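Side-chain contacts in glutathione transferase gst1-6 (Anopheles dirus, PDB 1V2A), which probably catalyses the transfer of glutathione to halogenated compounds (RX), releasing a halide, as a homodimeric detoxification enzyme: residues 92-95 against 96-100; 103-106 against 107-110. All blocks are in the same frame, centred on the assembly; numbering follows the deposited sequence.

Contact 1: 92-95 against 96-100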
loop_
_atom_site.group_PDB
_atom_site.type_symbol
_atom_site.label_atom_id
_atom_site.label_comp_id
_atom_site.label_asym_id
_atom_site.label_seq_id
_atom_site.Cartn_x
_atom_site.Cartn_y
_atom_site.Cartn_z
ATOM N N VAL B 92 0.259 -12.536 -2.974
ATOM C CA VAL B 92 -0.825 -11.653 -3.375
ATOM C C VAL B 92 -0.658 -10.347 -2.618
ATOM O O VAL B 92 -0.605 -9.271 -3.219
ATOM C CB VAL B 92 -2.206 -12.279 -3.041
ATOM C CG1 VAL B 92 -3.325 -11.375 -3.523
ATOM C CG2 VAL B 92 -2.331 -13.647 -3.707
ATOM N N ASN B 93 -0.553 -10.441 -1.296
ATOM C CA ASN B 93 -0.376 -9.245 -0.480
ATOM C C ASN B 93 0.821 -8.436 -0.930
ATOM O O ASN B 93 0.729 -7.215 -1.065
ATOM C CB ASN B 93 -0.208 -9.601 0.993
ATOM C CG ASN B 93 -1.528 -9.856 1.673
ATOM O OD1 ASN B 93 -2.587 -9.548 1.127
ATOM N ND2 ASN B 93 -1.476 -10.407 2.874
ATOM N N GLN B 94 1.944 -9.111 -1.162
ATOM C CA GLN B 94 3.148 -8.416 -1.596
ATOM C C GLN B 94 2.931 -7.723 -2.937
ATOM O O GLN B 94 3.321 -6.566 -3.105
ATOM C CB GLN B 94 4.325 -9.383 -1.687
ATOM C CG GLN B 94 5.602 -8.741 -2.212
ATOM C CD GLN B 94 5.693 -8.776 -3.725
ATOM O OE1 GLN B 94 5.809 -7.738 -4.382
ATOM N NE2 GLN B 94 5.640 -9.981 -4.289
ATOM N N ARG B 95 2.303 -8.421 -3.884
ATOM C CA ARG B 95 2.050 -7.839 -5.197
ATOM C C ARG B 95 1.109 -6.633 -5.084
ATOM O O ARG B 95 1.179 -5.704 -5.896
ATOM C CB ARG B 95 1.425 -8.862 -6.152
ATOM C CG ARG B 95 2.126 -10.214 -6.268
ATOM C CD ARG B 95 3.538 -10.151 -6.819
ATOM N NE ARG B 95 3.862 -11.368 -7.559
ATOM C CZ ARG B 95 5.075 -11.910 -7.642
ATOM N NH1 ARG B 95 6.105 -11.351 -7.018
ATOM N NH2 ARG B 95 5.262 -13.005 -8.363
ATOM N N LEU B 96 0.215 -6.655 -4.092
ATOM C CA LEU B 96 -0.707 -5.545 -3.904
ATOM C C LEU B 96 0.054 -4.319 -3.390
ATOM O O LEU B 96 -0.232 -3.197 -3.792
ATOM C CB LEU B 96 -1.827 -5.910 -2.914
ATOM C CG LEU B 96 -2.912 -6.912 -3.331
ATOM C CD1 LEU B 96 -3.813 -7.217 -2.137
ATOM C CD2 LEU B 96 -3.739 -6.357 -4.478
ATOM N N PHE B 97 1.014 -4.530 -2.495
ATOM C CA PHE B 97 1.792 -3.417 -1.972
ATOM C C PHE B 97 2.795 -2.947 -3.006
ATOM O O PHE B 97 3.289 -1.820 -2.956
ATOM C CB PHE B 97 2.470 -3.795 -0.649
ATOM C CG PHE B 97 1.521 -3.784 0.522
ATOM C CD1 PHE B 97 0.863 -4.943 0.915
ATOM C CD2 PHE B 97 1.232 -2.596 1.183
ATOM C CE1 PHE B 97 -0.076 -4.924 1.955
ATOM C CE2 PHE B 97 0.295 -2.559 2.218
ATOM C CZ PHE B 97 -0.361 -3.728 2.607
ATOM N N PHE B 98 3.062 -3.825 -3.963
ATOM C CA PHE B 98 3.948 -3.525 -5.075
ATOM C C PHE B 98 3.189 -2.543 -5.974
ATOM O O PHE B 98 3.752 -1.588 -6.510
ATOM C CB PHE B 98 4.242 -4.808 -5.858
ATOM C CG PHE B 98 4.782 -4.566 -7.235
ATOM C CD1 PHE B 98 6.091 -4.136 -7.418
ATOM C CD2 PHE B 98 3.972 -4.744 -8.352
ATOM C CE1 PHE B 98 6.584 -3.890 -8.696
ATOM C CE2 PHE B 98 4.454 -4.502 -9.623
ATOM C CZ PHE B 98 5.759 -4.074 -9.801
ATOM N N ASP B 99 1.891 -2.787 -6.110
ATOM C CA ASP B 99 1.024 -1.968 -6.940
ATOM C C ASP B 99 0.886 -0.550 -6.433
ATOM O O ASP B 99 1.224 0.411 -7.129
ATOM C CB ASP B 99 -0.364 -2.607 -7.020
ATOM C CG ASP B 99 -1.242 -1.955 -8.062
ATOM O OD1 ASP B 99 -0.807 -1.859 -9.224
ATOM O OD2 ASP B 99 -2.367 -1.542 -7.725
ATOM N N ILE B 100 0.391 -0.412 -5.213
ATOM C CA ILE B 100 0.181 0.903 -4.655
ATOM C C ILE B 100 1.465 1.680 -4.414
ATOM O O ILE B 100 1.512 2.885 -4.685
ATOM C CB ILE B 100 -0.625 0.835 -3.332
ATOM C CG1 ILE B 100 -1.046 2.245 -2.927
ATOM C CG2 ILE B 100 0.203 0.197 -2.222
ATOM C CD1 ILE B 100 -1.857 2.317 -1.649
#
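V92 O receives the N-H of L96 at 2.9 Å (V92 O to L96 N), and the same i to i+4 pattern repeats from N93 to F97, from Q94 to F98 and from R95 to D99, so 92-95 and 96-100 are successive turns of one α-helix. L96 N and F98 N also reach weakly to the nearer carbonyls, N93 O and R95 O. Among the side chains, L96 folds back along the helix: chi1 of -71° sets CG beside its own backbone N, 3.3 Å from V92 O, and brings CD1 to 4.4 Å from V92 CG1. Branched aliphatic groups suit this face, since V92 and L96 turn toward helix 152-162, touching V152 and C156. F97 presents its ring edge to the preceding turn: N93 O sits at that edge, near the ring plane, 3.0 Å from F97 CD1, where a polarised C-H can face a carbonyl oxygen. The F98 ring also has its edge toward a carbonyl, that of R95, but R95 O lies closest to CB of F98, at 3.2 Å. With CG of F98 anti to the backbone N (chi1 162°), the ring leads off to meet F138 edge-to-face. R95 shares that partner through a cation-pi contact, its long chain bending twice to place NE on A145 O and NH2 against E141; a multivalent guanidinium can tie together so many groups in a buried setting. D99, likewise buried, has its carboxylate held by Y65 OH and T160 OG1. F97 stacks on F97 and Y65 of the second subunit, an arrangement consistent with the aromatic clasp of Delta-class glutathione transferase dimers, built here on a helix of the all-helical C-terminal domain.

Contact 2: 103-106 against 107-110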
loop_
_atom_site.group_PDB
_atom_site.type_symbol
_atom_site.label_atom_id
_atom_site.label_comp_id
_atom_site.label_asym_id
_atom_site.label_seq_id
_atom_site.Cartn_x
_atom_site.Cartn_y
_atom_site.Cartn_z
ATOM N N LEU B 103 4.638 0.235 -8.668
ATOM C CA LEU B 103 4.204 0.436 -10.047
ATOM C C LEU B 103 3.259 1.596 -10.288
ATOM O O LEU B 103 3.552 2.469 -11.094
ATOM C CB LEU B 103 3.582 -0.852 -10.594
ATOM C CG LEU B 103 3.192 -0.891 -12.080
ATOM C CD1 LEU B 103 4.267 -0.253 -12.946
ATOM C CD2 LEU B 103 2.981 -2.332 -12.495
ATOM N N TYR B 104 2.122 1.615 -9.602
ATOM C CA TYR B 104 1.170 2.689 -9.817
ATOM C C TYR B 104 1.686 4.037 -9.318
ATOM O O TYR B 104 1.339 5.093 -9.866
ATOM C CB TYR B 104 -0.177 2.364 -9.158
ATOM C CG TYR B 104 -1.275 3.296 -9.621
ATOM C CD1 TYR B 104 -1.624 3.370 -10.974
ATOM C CD2 TYR B 104 -1.904 4.164 -8.728
ATOM C CE1 TYR B 104 -2.563 4.294 -11.433
ATOM C CE2 TYR B 104 -2.854 5.096 -9.176
ATOM C CZ TYR B 104 -3.174 5.153 -10.529
ATOM O OH TYR B 104 -4.090 6.068 -10.974
ATOM N N LYS B 105 2.518 3.999 -8.282
ATOM C CA LYS B 105 3.086 5.217 -7.712
ATOM C C LYS B 105 3.961 5.923 -8.731
ATOM O O LYS B 105 3.928 7.149 -8.863
ATOM C CB LYS B 105 3.924 4.882 -6.474
ATOM C CG LYS B 105 4.892 5.982 -6.006
ATOM C CD LYS B 105 4.201 7.164 -5.302
ATOM C CE LYS B 105 3.381 8.016 -6.267
ATOM N NZ LYS B 105 2.718 9.193 -5.633
ATOM N N ARG B 106 4.755 5.137 -9.443
ATOM C CA ARG B 106 5.655 5.676 -10.443
ATOM C C ARG B 106 4.932 6.045 -11.734
ATOM O O ARG B 106 5.430 6.857 -12.508
ATOM C CB ARG B 106 6.787 4.674 -10.701
ATOM C CG ARG B 106 7.683 4.485 -9.473
ATOM C CD ARG B 106 8.696 3.380 -9.669
ATOM N NE ARG B 106 9.387 3.058 -8.423
ATOM C CZ ARG B 106 10.335 2.128 -8.307
ATOM N NH1 ARG B 106 10.712 1.425 -9.369
ATOM N NH2 ARG B 106 10.905 1.892 -7.130
ATOM N N ILE B 107 3.755 5.462 -11.962
ATOM C CA ILE B 107 2.985 5.774 -13.165
ATOM C C ILE B 107 2.282 7.109 -12.977
ATOM O O ILE B 107 2.456 8.031 -13.755
ATOM C CB ILE B 107 1.875 4.728 -13.456
ATOM C CG1 ILE B 107 2.474 3.347 -13.689
ATOM C CG2 ILE B 107 1.059 5.174 -14.659
ATOM C CD1 ILE B 107 3.683 3.354 -14.590
ATOM N N ILE B 108 1.469 7.173 -11.931
ATOM C CA ILE B 108 0.696 8.351 -11.585
ATOM C C ILE B 108 1.592 9.561 -11.317
ATOM O O ILE B 108 1.175 10.699 -11.526
ATOM C CB ILE B 108 -0.203 8.040 -10.353
ATOM C CG1 ILE B 108 -1.676 8.199 -10.731
ATOM C CG2 ILE B 108 0.182 8.915 -9.168
ATOM C CD1 ILE B 108 -2.064 9.594 -11.095
ATOM N N ASP B 109 2.812 9.320 -10.838
ATOM C CA ASP B 109 3.738 10.424 -10.599
ATOM C C ASP B 109 3.987 11.068 -11.960
ATOM O O ASP B 109 3.837 12.276 -12.123
ATOM C CB ASP B 109 5.063 9.926 -10.010
ATOM C CG ASP B 109 5.024 9.794 -8.490
ATOM O OD1 ASP B 109 4.008 10.181 -7.874
ATOM O OD2 ASP B 109 6.022 9.308 -7.910
ATOM N N VAL B 110 4.340 10.245 -12.944
ATOM C CA VAL B 110 4.588 10.736 -14.293
ATOM C C VAL B 110 3.352 11.454 -14.846
ATOM O O VAL B 110 3.449 12.562 -15.369
ATOM C CB VAL B 110 4.957 9.588 -15.253
ATOM C CG1 VAL B 110 5.290 10.153 -16.618
ATOM C CG2 VAL B 110 6.145 8.810 -14.720
#
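I108 lies across one face of the Y104 ring, the two side chains crossing at a slant; its CB stands 4.1 Å above the ring plane, displaced toward the rim. CG1 of I108 comes closest to the hydroxyl, 3.2 Å from Y104 OH, and lies 3.4 Å from CZ of Y104; an unusual chi1 of -119° for I108, far from a staggered value, accompanies this tight fit. A second apolar pair, L103 and I107, runs side by side in the same direction, with CD1 of L103 4.0 Å from CD1 of I107. Branched aliphatic side chains serve well here because this face beds into helix 122-141, L103 against L132 and L135, I107 against L128.

In the backbone, I108 N donates to Y104 O at 2.9 Å with a nearly straight N-H angle of 166°. I107 N divides weakly between L103 O and Y104 O. These are turns of the long helix 86-115 in the C-terminal domain of the glutathione transferase fold, here bordering the active site: the side chain of Y104 is about 5 Å from the bound glutathione sulfonic acid and packs on P10 and P11, the latter part of the ligand pocket.

Charge supplies a further interaction. K105 and D109, one turn apart, form a salt bridge with NZ of K105 2.8 Å from OD1 of D109, although the position of that oxygen is doubtful. Two bends in the lysine chain, at chi2 and chi3, curl the amine back over the helix surface, where K105 also packs on K105 of the second subunit. R106, extended from CG to NE, gives a hydrogen bond from NH1 to the backbone O of K127 on helix 122-141.

Contact 1 precedes contact 2 along helix 86-115 of the C-terminal domain, with about 14 Å between their centres. Where they join, L103 N lies 3.0 Å from F98 O and Y104 N 2.9 Å from D99 O, both probable hydrogen bonds of i to i+5 spacing, so the helix passes through a wider, π-like turn there. The earlier contact is wholly buried and heavily engaged with the second subunit; the later one is partly buried and reaches that subunit through a lysine. Both approach the bound glutathione analogue, so a single helix links the dimer interface with the surroundings of the active site.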